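Local coordinates for protein methanogen homoaconitase large subunit (Methanocaldococcus jannaschii, PDB 4KP2) that forms, with a small partner subunit, an iron-sulfur hydro-lyase that interconverts (R)-homocitrate, cis-homoaconitate and homoisocitrate on the way to 2-oxosuberate, at residues V297-D302 with N416-L421; S308-T313 with G434-K439; I315-I320 with D346-V351; G392-G397 with G410-I415. All blocks are in the same frame, centred on the assembly; numbering follows the deposited sequence.

Interaction 1 (V297-D302 with N416-L421)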
loop_
_atom_site.group_PDB
_atom_site.type_symbol
_atom_site.label_atom_id
_atom_site.label_comp_id
_atom_site.label_asym_id
_atom_site.label_seq_id
_atom_site.Cartn_x
_atom_site.Cartn_y
_atom_site.Cartn_z
ATOM N N VAL A 297 16.606 14.007 -16.102
ATOM C CA VAL A 297 16.084 15.209 -15.461
ATOM C C VAL A 297 14.751 15.638 -16.084
ATOM O O VAL A 297 14.457 15.281 -17.227
ATOM C CB VAL A 297 17.105 16.369 -15.542
ATOM C CG1 VAL A 297 18.455 15.921 -15.002
ATOM C CG2 VAL A 297 17.237 16.876 -16.970
ATOM N N PRO A 298 13.933 16.391 -15.324
ATOM C CA PRO A 298 12.651 16.913 -15.815
ATOM C C PRO A 298 12.795 17.703 -17.115
ATOM O O PRO A 298 13.826 18.344 -17.319
ATOM C CB PRO A 298 12.211 17.849 -14.688
ATOM C CG PRO A 298 12.802 17.260 -13.473
ATOM C CD PRO A 298 14.123 16.680 -13.890
ATOM N N HIS A 299 11.780 17.661 -17.976
ATOM C CA HIS A 299 10.559 16.901 -17.718
ATOM C C HIS A 299 10.321 15.848 -18.794
ATOM O O HIS A 299 9.180 15.578 -19.164
ATOM C CB HIS A 299 9.350 17.836 -17.648
ATOM C CG HIS A 299 9.422 18.841 -16.542
ATOM N ND1 HIS A 299 8.900 18.608 -15.289
ATOM C CD2 HIS A 299 9.952 20.087 -16.503
ATOM C CE1 HIS A 299 9.107 19.665 -14.523
ATOM N NE2 HIS A 299 9.743 20.577 -15.237
ATOM N N HIS A 300 11.401 15.262 -19.299
ATOM C CA HIS A 300 11.293 14.268 -20.359
ATOM C C HIS A 300 12.332 13.163 -20.194
ATOM O O HIS A 300 13.430 13.409 -19.695
ATOM C CB HIS A 300 11.444 14.930 -21.730
ATOM C CG HIS A 300 10.398 15.962 -22.023
ATOM N ND1 HIS A 300 10.535 17.283 -21.657
ATOM C CD2 HIS A 300 9.199 15.864 -22.644
ATOM C CE1 HIS A 300 9.465 17.957 -22.042
ATOM N NE2 HIS A 300 8.640 17.120 -22.643
ATOM N N PRO A 301 11.982 11.936 -20.615
ATOM C CA PRO A 301 12.890 10.787 -20.525
ATOM C C PRO A 301 14.137 10.947 -21.390
ATOM O O PRO A 301 15.102 10.207 -21.195
ATOM C CB PRO A 301 12.039 9.626 -21.053
ATOM C CG PRO A 301 10.631 10.063 -20.859
ATOM C CD PRO A 301 10.645 11.542 -21.090
ATOM N N ASP A 302 14.121 11.887 -22.331
ATOM C CA ASP A 302 15.278 12.096 -23.198
ATOM C C ASP A 302 16.229 13.176 -22.670
ATOM O O ASP A 302 16.880 13.877 -23.446
ATOM C CB ASP A 302 14.855 12.383 -24.644
ATOM C CG ASP A 302 14.282 13.772 -24.824
ATOM O OD1 ASP A 302 13.643 14.283 -23.881
ATOM O OD2 ASP A 302 14.475 14.357 -25.913
ATOM N N ASN A 416 3.571 21.615 -10.801
ATOM C CA ASN A 416 4.852 22.241 -10.497
ATOM C C ASN A 416 5.770 21.318 -9.704
ATOM O O ASN A 416 6.693 21.776 -9.031
ATOM C CB ASN A 416 4.643 23.558 -9.749
ATOM C CG ASN A 416 3.849 24.566 -10.557
ATOM O OD1 ASN A 416 3.931 24.597 -11.785
ATOM N ND2 ASN A 416 3.075 25.397 -9.870
ATOM N N SER A 417 5.507 20.018 -9.787
ATOM C CA SER A 417 6.343 19.022 -9.128
ATOM C C SER A 417 7.418 18.519 -10.086
ATOM O O SER A 417 7.338 18.743 -11.294
ATOM C CB SER A 417 5.495 17.857 -8.621
ATOM O OG SER A 417 4.748 17.271 -9.672
ATOM N N TYR A 418 8.423 17.838 -9.545
ATOM C CA TYR A 418 9.556 17.398 -10.349
ATOM C C TYR A 418 9.854 15.913 -10.175
ATOM O O TYR A 418 9.716 15.364 -9.081
ATOM C CB TYR A 418 10.797 18.225 -10.016
ATOM C CG TYR A 418 10.588 19.714 -10.167
ATOM C CD1 TYR A 418 10.790 20.343 -11.389
ATOM C CD2 TYR A 418 10.183 20.492 -9.089
ATOM C CE1 TYR A 418 10.598 21.705 -11.531
ATOM C CE2 TYR A 418 9.989 21.852 -9.220
ATOM C CZ TYR A 418 10.198 22.453 -10.443
ATOM O OH TYR A 418 10.005 23.808 -10.576
ATOM N N ILE A 419 10.268 15.274 -11.265
ATOM C CA ILE A 419 10.577 13.849 -11.261
ATOM C C ILE A 419 11.953 13.590 -11.866
ATOM O O ILE A 419 12.319 14.193 -12.872
ATOM C CB ILE A 419 9.527 13.046 -12.057
ATOM C CG1 ILE A 419 8.122 13.318 -11.519
ATOM C CG2 ILE A 419 9.832 11.553 -12.015
ATOM C CD1 ILE A 419 7.036 12.588 -12.271
ATOM N N TYR A 420 12.716 12.699 -11.243
ATOM C CA TYR A 420 13.999 12.272 -11.788
ATOM C C TYR A 420 14.007 10.756 -11.954
ATOM O O TYR A 420 13.513 10.027 -11.093
ATOM C CB TYR A 420 15.148 12.708 -10.879
ATOM C CG TYR A 420 15.443 14.191 -10.907
ATOM C CD1 TYR A 420 14.624 15.095 -10.247
ATOM C CD2 TYR A 420 16.551 14.685 -11.585
ATOM C CE1 TYR A 420 14.893 16.451 -10.265
ATOM C CE2 TYR A 420 16.829 16.040 -11.608
ATOM C CZ TYR A 420 15.996 16.918 -10.947
ATOM O OH TYR A 420 16.263 18.267 -10.965
ATOM N N LEU A 421 14.563 10.285 -13.065
ATOM C CA LEU A 421 14.604 8.854 -13.350
ATOM C C LEU A 421 16.011 8.294 -13.177
ATOM O O LEU A 421 16.979 8.875 -13.664
ATOM C CB LEU A 421 14.109 8.579 -14.771
ATOM C CG LEU A 421 12.689 9.036 -15.102
ATOM C CD1 LEU A 421 12.366 8.746 -16.558
ATOM C CD2 LEU A 421 11.687 8.360 -14.183
#
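The Tyr420 ring has Pro298 lying over the middle of one face: Pro298 CD sits 3.5 Å from the ring centroid and 14° off its normal, a CH-pi contact. CG of Tyr420 stands anti to its carbonyl carbon (chi1 -72°), which brings the ring under Pro298. Further along this ring, Val297 CG1 meets Tyr420 CE2 at 3.8 Å. The His299 imidazole carries Pro298 CB over one face; the peptide bond between them is cis, unusual before a residue other than proline and consistent with this packing. The carbonyl oxygen of Ser417 lies at the imidazole edge, 3.8 Å from His299 CE1. The His299 and Tyr418 rings meet at their borders, His299 CE1 3.6 Å from Tyr418 CD1, with planes 32° apart. Pro298 CG reaches the edge of the Tyr418 ring and lies 3.2 Å from Ile419 O. Tyr418 and Tyr420 belong to strand 418-421, an outermost strand, within this chain, of a parallel five-stranded sheet in this alpha-beta-alpha sandwich fold. Proline suits the place: its CD, bonded to the ring nitrogen, offers slightly polarised C-H bonds to the aromatic face. The segments meet through apolar, CH-pi and ring-edge contacts, without a polar bond between them.

Interaction 2 (S308-T313 with G434-K439)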
loop_
_atom_site.group_PDB
_atom_site.type_symbol
_atom_site.label_atom_id
_atom_site.label_comp_id
_atom_site.label_asym_id
_atom_site.label_seq_id
_atom_site.Cartn_x
_atom_site.Cartn_y
_atom_site.Cartn_z
ATOM N N SER A 308 27.490 12.888 -12.369
ATOM C CA SER A 308 28.341 13.956 -11.861
ATOM C C SER A 308 27.734 15.338 -12.095
ATOM O O SER A 308 28.129 16.312 -11.456
ATOM C CB SER A 308 29.726 13.883 -12.509
ATOM O OG SER A 308 29.634 13.994 -13.919
ATOM N N ASP A 309 26.770 15.420 -13.008
ATOM C CA ASP A 309 26.180 16.705 -13.369
ATOM C C ASP A 309 24.906 17.035 -12.593
ATOM O O ASP A 309 24.414 18.162 -12.659
ATOM C CB ASP A 309 25.909 16.767 -14.872
ATOM C CG ASP A 309 27.167 16.999 -15.681
ATOM O OD1 ASP A 309 28.273 16.810 -15.130
ATOM O OD2 ASP A 309 27.048 17.368 -16.869
ATOM N N VAL A 310 24.371 16.057 -11.868
ATOM C CA VAL A 310 23.158 16.276 -11.086
ATOM C C VAL A 310 23.341 15.874 -9.627
ATOM O O VAL A 310 22.380 15.855 -8.857
ATOM C CB VAL A 310 21.956 15.508 -11.672
ATOM C CG1 VAL A 310 21.625 16.021 -13.064
ATOM C CG2 VAL A 310 22.239 14.014 -11.696
ATOM N N GLU A 311 24.574 15.559 -9.251
ATOM C CA GLU A 311 24.863 15.158 -7.880
ATOM C C GLU A 311 24.736 16.333 -6.916
ATOM O O GLU A 311 25.435 17.339 -7.049
ATOM C CB GLU A 311 26.256 14.538 -7.778
ATOM C CG GLU A 311 26.581 13.997 -6.400
ATOM C CD GLU A 311 27.869 13.205 -6.378
ATOM O OE1 GLU A 311 28.514 13.090 -7.440
ATOM O OE2 GLU A 311 28.234 12.694 -5.297
ATOM N N GLY A 312 23.835 16.198 -5.949
ATOM C CA GLY A 312 23.597 17.246 -4.974
ATOM C C GLY A 312 22.166 17.741 -5.025
ATOM O O GLY A 312 21.745 18.551 -4.196
ATOM N N THR A 313 21.416 17.250 -6.006
ATOM C CA THR A 313 20.025 17.645 -6.186
ATOM C C THR A 313 19.153 17.125 -5.048
ATOM O O THR A 313 19.087 15.921 -4.804
ATOM C CB THR A 313 19.463 17.131 -7.524
ATOM O OG1 THR A 313 20.286 17.596 -8.601
ATOM C CG2 THR A 313 18.039 17.623 -7.730
ATOM N N GLY A 434 19.524 11.603 1.093
ATOM C CA GLY A 434 18.548 12.667 0.937
ATOM C C GLY A 434 18.731 13.510 -0.309
ATOM O O GLY A 434 17.997 14.475 -0.527
ATOM N N TYR A 435 19.711 13.153 -1.130
ATOM C CA TYR A 435 19.945 13.865 -2.380
ATOM C C TYR A 435 20.501 12.928 -3.446
ATOM O O TYR A 435 21.089 11.895 -3.126
ATOM C CB TYR A 435 20.885 15.055 -2.164
ATOM C CG TYR A 435 22.292 14.678 -1.753
ATOM C CD1 TYR A 435 22.612 14.457 -0.418
ATOM C CD2 TYR A 435 23.304 14.556 -2.698
ATOM C CE1 TYR A 435 23.899 14.116 -0.040
ATOM C CE2 TYR A 435 24.589 14.218 -2.329
ATOM C CZ TYR A 435 24.882 13.999 -0.999
ATOM O OH TYR A 435 26.163 13.661 -0.632
ATOM N N ILE A 436 20.307 13.293 -4.710
ATOM C CA ILE A 436 20.786 12.485 -5.824
ATOM C C ILE A 436 22.303 12.353 -5.792
ATOM O O ILE A 436 23.027 13.320 -6.021
ATOM C CB ILE A 436 20.363 13.081 -7.180
ATOM C CG1 ILE A 436 18.838 13.181 -7.265
ATOM C CG2 ILE A 436 20.908 12.241 -8.323
ATOM C CD1 ILE A 436 18.335 13.721 -8.584
ATOM N N THR A 437 22.777 11.148 -5.499
ATOM C CA THR A 437 24.208 10.897 -5.412
ATOM C C THR A 437 24.548 9.492 -5.886
ATOM O O THR A 437 23.667 8.723 -6.272
ATOM C CB THR A 437 24.724 11.081 -3.975
ATOM O OG1 THR A 437 26.115 10.742 -3.917
ATOM C CG2 THR A 437 23.951 10.193 -3.017
ATOM N N ASN A 438 25.834 9.159 -5.848
ATOM C CA ASN A 438 26.296 7.867 -6.328
ATOM C C ASN A 438 27.118 7.126 -5.279
ATOM O O ASN A 438 27.348 5.923 -5.393
ATOM C CB ASN A 438 27.115 8.047 -7.606
ATOM C CG ASN A 438 27.225 6.771 -8.408
ATOM O OD1 ASN A 438 26.391 5.874 -8.284
ATOM N ND2 ASN A 438 28.255 6.680 -9.239
ATOM N N LYS A 439 27.556 7.855 -4.258
ATOM C CA LYS A 439 28.378 7.279 -3.200
ATOM C C LYS A 439 27.632 7.240 -1.869
ATOM O O LYS A 439 27.792 6.306 -1.084
ATOM C CB LYS A 439 29.679 8.071 -3.049
ATOM C CG LYS A 439 30.524 8.109 -4.312
ATOM C CD LYS A 439 31.716 9.039 -4.158
ATOM C CE LYS A 439 31.271 10.478 -3.950
ATOM N NZ LYS A 439 32.431 11.408 -3.856
#
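Val310 begins the contact, its CG2 resting 4.0 Å from CG2 of Ile436, at the start of a type II beta turn that runs to Thr313 and faces the C-terminal tail. Glu311 follows: its CA points a hydrogen at Ile436 O, and its chain reaches out extended, chi1 of -175° setting CG anti to the main-chain nitrogen, to bring OE2 to the Thr437 hydroxyl. Thr437 OG1 donates to Glu311 OE2 at 3.2 Å, meeting it from above the carboxylate plane, and accepts the N-H of Lys439 in an ST turn. Replacing Thr437 by a valine would probably leave Glu311 OE2 without this donor and set the ST turn free to unwind. Gly312 occupies the third place of the turn, where phi of 119° would jam a CB against the preceding carbonyl. Its N gives a hydrogen bond to Ile436 O of 3.0 Å, lying in the carbonyl plane, and its CA lies 3.5 Å from CD2 of Tyr435. The turn's own Thr313 N to Val310 O bond is weak, and Thr313 OG1 reinforces it by donating to the same oxygen at 2.7 Å. Tyr420 of strand 418-421 packs on Thr313 and Ile436. The Ile436 N-H bonds to Thr313 O at 2.9 Å, and Thr313 CB touches Ile436 CD1 at 3.7 Å.

Interaction 3 (I315-I320 with D346-V351)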
loop_
_atom_site.group_PDB
_atom_site.type_symbol
_atom_site.label_atom_id
_atom_site.label_comp_id
_atom_site.label_asym_id
_atom_site.label_seq_id
_atom_site.Cartn_x
_atom_site.Cartn_y
_atom_site.Cartn_z
ATOM N N ILE A 315 16.153 15.764 -3.110
ATOM C CA ILE A 315 14.951 14.988 -3.395
ATOM C C ILE A 315 14.068 14.869 -2.157
ATOM O O ILE A 315 14.560 14.849 -1.029
ATOM C CB ILE A 315 15.290 13.586 -3.948
ATOM C CG1 ILE A 315 16.423 12.941 -3.146
ATOM C CG2 ILE A 315 15.681 13.674 -5.412
ATOM C CD1 ILE A 315 15.955 12.073 -1.999
ATOM N N ASN A 316 12.759 14.791 -2.374
ATOM C CA ASN A 316 11.808 14.717 -1.272
ATOM C C ASN A 316 11.103 13.367 -1.201
ATOM O O ASN A 316 10.477 13.039 -0.194
ATOM C CB ASN A 316 10.777 15.840 -1.383
ATOM C CG ASN A 316 11.416 17.198 -1.592
ATOM O OD1 ASN A 316 11.164 17.865 -2.597
ATOM N ND2 ASN A 316 12.248 17.616 -0.645
ATOM N N GLN A 317 11.208 12.590 -2.273
ATOM C CA GLN A 317 10.580 11.276 -2.330
ATOM C C GLN A 317 11.340 10.359 -3.282
ATOM O O GLN A 317 11.899 10.810 -4.279
ATOM C CB GLN A 317 9.117 11.401 -2.767
ATOM C CG GLN A 317 8.330 10.098 -2.716
ATOM C CD GLN A 317 6.888 10.265 -3.148
ATOM O OE1 GLN A 317 5.999 10.458 -2.319
ATOM N NE2 GLN A 317 6.646 10.184 -4.451
ATOM N N VAL A 318 11.374 9.070 -2.963
ATOM C CA VAL A 318 12.024 8.091 -3.825
ATOM C C VAL A 318 11.129 6.877 -4.022
ATOM O O VAL A 318 10.693 6.255 -3.056
ATOM C CB VAL A 318 13.375 7.625 -3.248
ATOM C CG1 VAL A 318 13.960 6.512 -4.103
ATOM C CG2 VAL A 318 14.347 8.791 -3.150
ATOM N N PHE A 319 10.852 6.546 -5.278
ATOM C CA PHE A 319 10.056 5.366 -5.585
ATOM C C PHE A 319 10.884 4.287 -6.270
ATOM O O PHE A 319 11.636 4.562 -7.204
ATOM C CB PHE A 319 8.850 5.727 -6.451
ATOM C CG PHE A 319 8.113 4.532 -6.979
ATOM C CD1 PHE A 319 7.482 3.655 -6.113
ATOM C CD2 PHE A 319 8.052 4.283 -8.341
ATOM C CE1 PHE A 319 6.806 2.551 -6.592
ATOM C CE2 PHE A 319 7.374 3.182 -8.827
ATOM C CZ PHE A 319 6.750 2.316 -7.953
ATOM N N ILE A 320 10.738 3.055 -5.793
ATOM C CA ILE A 320 11.452 1.922 -6.361
ATOM C C ILE A 320 10.509 0.754 -6.610
ATOM O O ILE A 320 9.981 0.161 -5.668
ATOM C CB ILE A 320 12.580 1.439 -5.430
ATOM C CG1 ILE A 320 13.612 2.546 -5.210
ATOM C CG2 ILE A 320 13.248 0.198 -6.002
ATOM C CD1 ILE A 320 14.743 2.146 -4.288
ATOM N N ASP A 346 14.056 13.914 5.511
ATOM C CA ASP A 346 13.210 14.754 4.669
ATOM C C ASP A 346 12.758 14.076 3.376
ATOM O O ASP A 346 12.212 14.729 2.487
ATOM C CB ASP A 346 13.917 16.074 4.355
ATOM C CG ASP A 346 14.156 16.914 5.592
ATOM O OD1 ASP A 346 13.242 16.997 6.441
ATOM O OD2 ASP A 346 15.259 17.486 5.720
ATOM N N VAL A 347 12.980 12.771 3.278
ATOM C CA VAL A 347 12.558 12.015 2.101
ATOM C C VAL A 347 11.828 10.728 2.479
ATOM O O VAL A 347 12.289 9.959 3.322
ATOM C CB VAL A 347 13.749 11.711 1.158
ATOM C CG1 VAL A 347 15.032 11.588 1.948
ATOM C CG2 VAL A 347 13.491 10.454 0.331
ATOM N N LYS A 348 10.674 10.513 1.853
ATOM C CA LYS A 348 9.881 9.313 2.076
ATOM C C LYS A 348 10.132 8.285 0.977
ATOM O O LYS A 348 10.013 8.587 -0.210
ATOM C CB LYS A 348 8.395 9.669 2.155
ATOM C CG LYS A 348 7.946 10.662 1.098
ATOM C CD LYS A 348 6.595 11.262 1.440
ATOM C CE LYS A 348 6.222 12.355 0.455
ATOM N NZ LYS A 348 4.974 13.057 0.854
ATOM N N LEU A 349 10.487 7.070 1.380
ATOM C CA LEU A 349 10.799 6.009 0.430
ATOM C C LEU A 349 9.611 5.078 0.212
ATOM O O LEU A 349 9.008 4.588 1.166
ATOM C CB LEU A 349 12.012 5.209 0.905
ATOM C CG LEU A 349 12.397 3.989 0.069
ATOM C CD1 LEU A 349 12.709 4.390 -1.360
ATOM C CD2 LEU A 349 13.580 3.276 0.695
ATOM N N ILE A 350 9.283 4.836 -1.054
ATOM C CA ILE A 350 8.184 3.947 -1.408
ATOM C C ILE A 350 8.693 2.761 -2.221
ATOM O O ILE A 350 9.318 2.939 -3.266
ATOM C CB ILE A 350 7.106 4.684 -2.220
ATOM C CG1 ILE A 350 6.582 5.890 -1.436
ATOM C CG2 ILE A 350 5.969 3.742 -2.578
ATOM C CD1 ILE A 350 5.557 6.704 -2.189
ATOM N N VAL A 351 8.426 1.553 -1.736
ATOM C CA VAL A 351 8.880 0.344 -2.413
ATOM C C VAL A 351 7.711 -0.563 -2.781
ATOM O O VAL A 351 6.934 -0.974 -1.917
ATOM C CB VAL A 351 9.873 -0.448 -1.545
ATOM C CG1 VAL A 351 10.320 -1.708 -2.268
ATOM C CG2 VAL A 351 11.068 0.419 -1.183
#
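Gln317 crosses Lys348 at a slant, and its amide reaches the end of Ile350. Its CB faces the Lys348 carbonyl oxygen and the Lys348 CG, and CG comes closer still, 3.4 Å from Lys348 O. The first torsion is anti (N to CG, chi1 -174°) and the chain is straight beyond it, which carries CD to 3.9 Å from Ile350 CD1. At the tip OE1 meets Lys348 CE at 3.4 Å, while NE2 hydrogen-bonds to the carbonyl oxygen of Gly392. A leucine in place of Gln317 would probably leave Gly392 O without this donor. Strands 317-320 and 348-351 are parallel neighbours, joined through helix 328-338 as a beta-alpha-beta crossover within the sheet. Their backbones bond in register, Ile350 N to Val318 O at 2.8 Å (174° at the hydrogen) and Val318 N to Lys348 O at 3.1 Å. On the face with Val318, Leu349 CD1 lies 3.7 Å from Val318 CG1; these branched and apolar chains, with Ile320 and Val351, pack toward helices 328-338 and 424-433. On the Gln317 face, Phe319 CD1 touches Ile350 CG2 at 3.8 Å, and the Phe319 side chain lies about 5 Å from that of Cys386, a predicted ligand of the iron-sulfur cluster. Lys348 and Ile350 also pack on Pro87 and Pro86 of the second subunit.

Interaction 4 (G392-G397 with G410-I415)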
loop_
_atom_site.group_PDB
_atom_site.type_symbol
_atom_site.label_atom_id
_atom_site.label_comp_id
_atom_site.label_asym_id
_atom_site.label_seq_id
_atom_site.Cartn_x
_atom_site.Cartn_y
_atom_site.Cartn_z
ATOM N N GLY A 392 1.586 7.647 -4.356
ATOM C CA GLY A 392 2.507 8.562 -3.709
ATOM C C GLY A 392 2.538 9.904 -4.414
ATOM O O GLY A 392 3.553 10.289 -4.996
ATOM N N VAL A 393 1.418 10.617 -4.357
ATOM C CA VAL A 393 1.253 11.879 -5.071
ATOM C C VAL A 393 2.181 12.979 -4.554
ATOM O O VAL A 393 2.345 13.152 -3.347
ATOM C CB VAL A 393 -0.215 12.356 -5.008
ATOM C CG1 VAL A 393 -0.380 13.700 -5.696
ATOM C CG2 VAL A 393 -1.128 11.318 -5.636
ATOM N N LEU A 394 2.789 13.712 -5.482
ATOM C CA LEU A 394 3.692 14.805 -5.141
ATOM C C LEU A 394 2.949 16.120 -4.949
ATOM O O LEU A 394 1.895 16.344 -5.544
ATOM C CB LEU A 394 4.744 14.984 -6.235
ATOM C CG LEU A 394 5.666 13.801 -6.518
ATOM C CD1 LEU A 394 6.606 14.149 -7.656
ATOM C CD2 LEU A 394 6.441 13.432 -5.268
ATOM N N ALA A 395 3.511 16.991 -4.118
ATOM C CA ALA A 395 2.956 18.321 -3.910
ATOM C C ALA A 395 3.725 19.336 -4.745
ATOM O O ALA A 395 4.636 18.976 -5.493
ATOM C CB ALA A 395 3.007 18.695 -2.440
ATOM N N GLU A 396 3.360 20.606 -4.611
ATOM C CA GLU A 396 3.996 21.665 -5.382
ATOM C C GLU A 396 5.430 21.913 -4.928
ATOM O O GLU A 396 5.682 22.192 -3.756
ATOM C CB GLU A 396 3.185 22.959 -5.289
ATOM C CG GLU A 396 3.732 24.081 -6.152
ATOM C CD GLU A 396 2.845 25.308 -6.143
ATOM O OE1 GLU A 396 1.875 25.337 -5.357
ATOM O OE2 GLU A 396 3.117 26.241 -6.927
ATOM N N GLY A 397 6.366 21.809 -5.867
ATOM C CA GLY A 397 7.770 22.037 -5.578
ATOM C C GLY A 397 8.455 20.810 -5.012
ATOM O O GLY A 397 9.620 20.863 -4.620
ATOM N N GLY A 410 4.151 17.194 -14.083
ATOM C CA GLY A 410 2.919 16.983 -13.347
ATOM C C GLY A 410 2.394 15.568 -13.481
ATOM O O GLY A 410 1.184 15.341 -13.463
ATOM N N ARG A 411 3.308 14.613 -13.609
ATOM C CA ARG A 411 2.932 13.216 -13.791
ATOM C C ARG A 411 2.522 12.563 -12.474
ATOM O O ARG A 411 1.542 11.816 -12.421
ATOM C CB ARG A 411 4.081 12.432 -14.426
ATOM C CG ARG A 411 3.758 10.974 -14.695
ATOM C CD ARG A 411 3.580 10.702 -16.179
ATOM N NE ARG A 411 2.625 11.611 -16.807
ATOM C CZ ARG A 411 2.175 11.474 -18.050
ATOM N NH1 ARG A 411 2.587 10.458 -18.796
ATOM N NH2 ARG A 411 1.310 12.346 -18.546
ATOM N N MET A 412 3.271 12.847 -11.414
ATOM C CA MET A 412 3.003 12.247 -10.111
ATOM C C MET A 412 2.215 13.164 -9.181
ATOM O O MET A 412 2.226 12.975 -7.965
ATOM C CB MET A 412 4.306 11.816 -9.434
ATOM C CG MET A 412 4.938 10.578 -10.032
ATOM S SD MET A 412 6.349 10.001 -9.071
ATOM C CE MET A 412 6.810 8.541 -9.997
ATOM N N GLY A 413 1.537 14.155 -9.747
ATOM C CA GLY A 413 0.701 15.032 -8.949
ATOM C C GLY A 413 0.642 16.465 -9.434
ATOM O O GLY A 413 0.161 16.741 -10.534
ATOM N N HIS A 414 1.130 17.381 -8.601
ATOM C CA HIS A 414 1.072 18.807 -8.894
ATOM C C HIS A 414 1.836 19.138 -10.169
ATOM O O HIS A 414 2.864 18.528 -10.462
ATOM C CB HIS A 414 1.636 19.608 -7.719
ATOM C CG HIS A 414 1.147 21.022 -7.660
ATOM N ND1 HIS A 414 1.628 22.012 -8.489
ATOM C CD2 HIS A 414 0.225 21.612 -6.864
ATOM C CE1 HIS A 414 1.020 23.151 -8.209
ATOM N NE2 HIS A 414 0.164 22.935 -7.226
ATOM N N ILE A 415 1.328 20.109 -10.921
ATOM C CA ILE A 415 1.927 20.490 -12.196
ATOM C C ILE A 415 3.303 21.132 -12.008
ATOM O O ILE A 415 4.111 21.176 -12.936
ATOM C CB ILE A 415 0.997 21.440 -12.989
ATOM C CG1 ILE A 415 1.414 21.507 -14.461
ATOM C CG2 ILE A 415 0.964 22.823 -12.352
ATOM C CD1 ILE A 415 1.369 20.174 -15.166
#
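Backbone hydrogen bonds join Leu394 to both neighbours of Gly413. Its N donates to Met412 O at 2.7 Å and 172°, and its O receives a weak bond from His414 N, so Leu394 and Gly413 form a single beta bridge. Beside it, Val393 CA points a hydrogen at Met412 O, 3.2 Å off. Gly413 has to be a glycine: its backbone angles would jam a CB against the preceding carbonyl, and that CB would also run into Val393 CG1 and Leu394 O. The two segments are loops on either side in sequence of strand 399-402, a member of the parallel sheet, and the bridge ties the approach to that strand to the loop leading on to strand 418-421. Among aromatic contacts, Glu396 lies over the His414 imidazole: Glu396 CB makes a CH-pi contact, 3.5 Å from the ring centroid and 3° off its normal, and the carboxylate, at 14° to the ring, stacks on it. Because the Glu396 chain is fully extended, its OE2 can reach Asn416 ND2, while His414 ND1 accepts the N-H of Asn416, which fixes the ring. Glu396 N bonds to Glu94 of the second subunit. Apolar contact comes from Leu394 CD1, 3.7 Å from Met412 CB. The rest of Met412 leads away to Pro385, with its side chain about 6 Å from that of Cys386, a predicted cluster ligand.

Overall arrangement
From the N terminus, 297-302 comes first, a loop whose partner 416-421 lies far downstream on a strand outermost in the sheet of this chain; interaction 1 therefore closes a loop of over a hundred residues. Segment 308-313 opens interaction 2 inside that loop, and because its partner 434-439 lies beyond 421, the two contacts cross; they touch through Tyr420 and Ile436. Interaction 3 (315-320 with 346-351), a short beta-alpha-beta closure, and then interaction 4 (392-397 with 410-415) lie in series, both nested inside interactions 1 and 2. Interactions 3 and 4 are in contact, and both reach the second subunit; interaction 1 ties the linking loop to the outermost strand, interaction 2 the turn to the C-terminal tail.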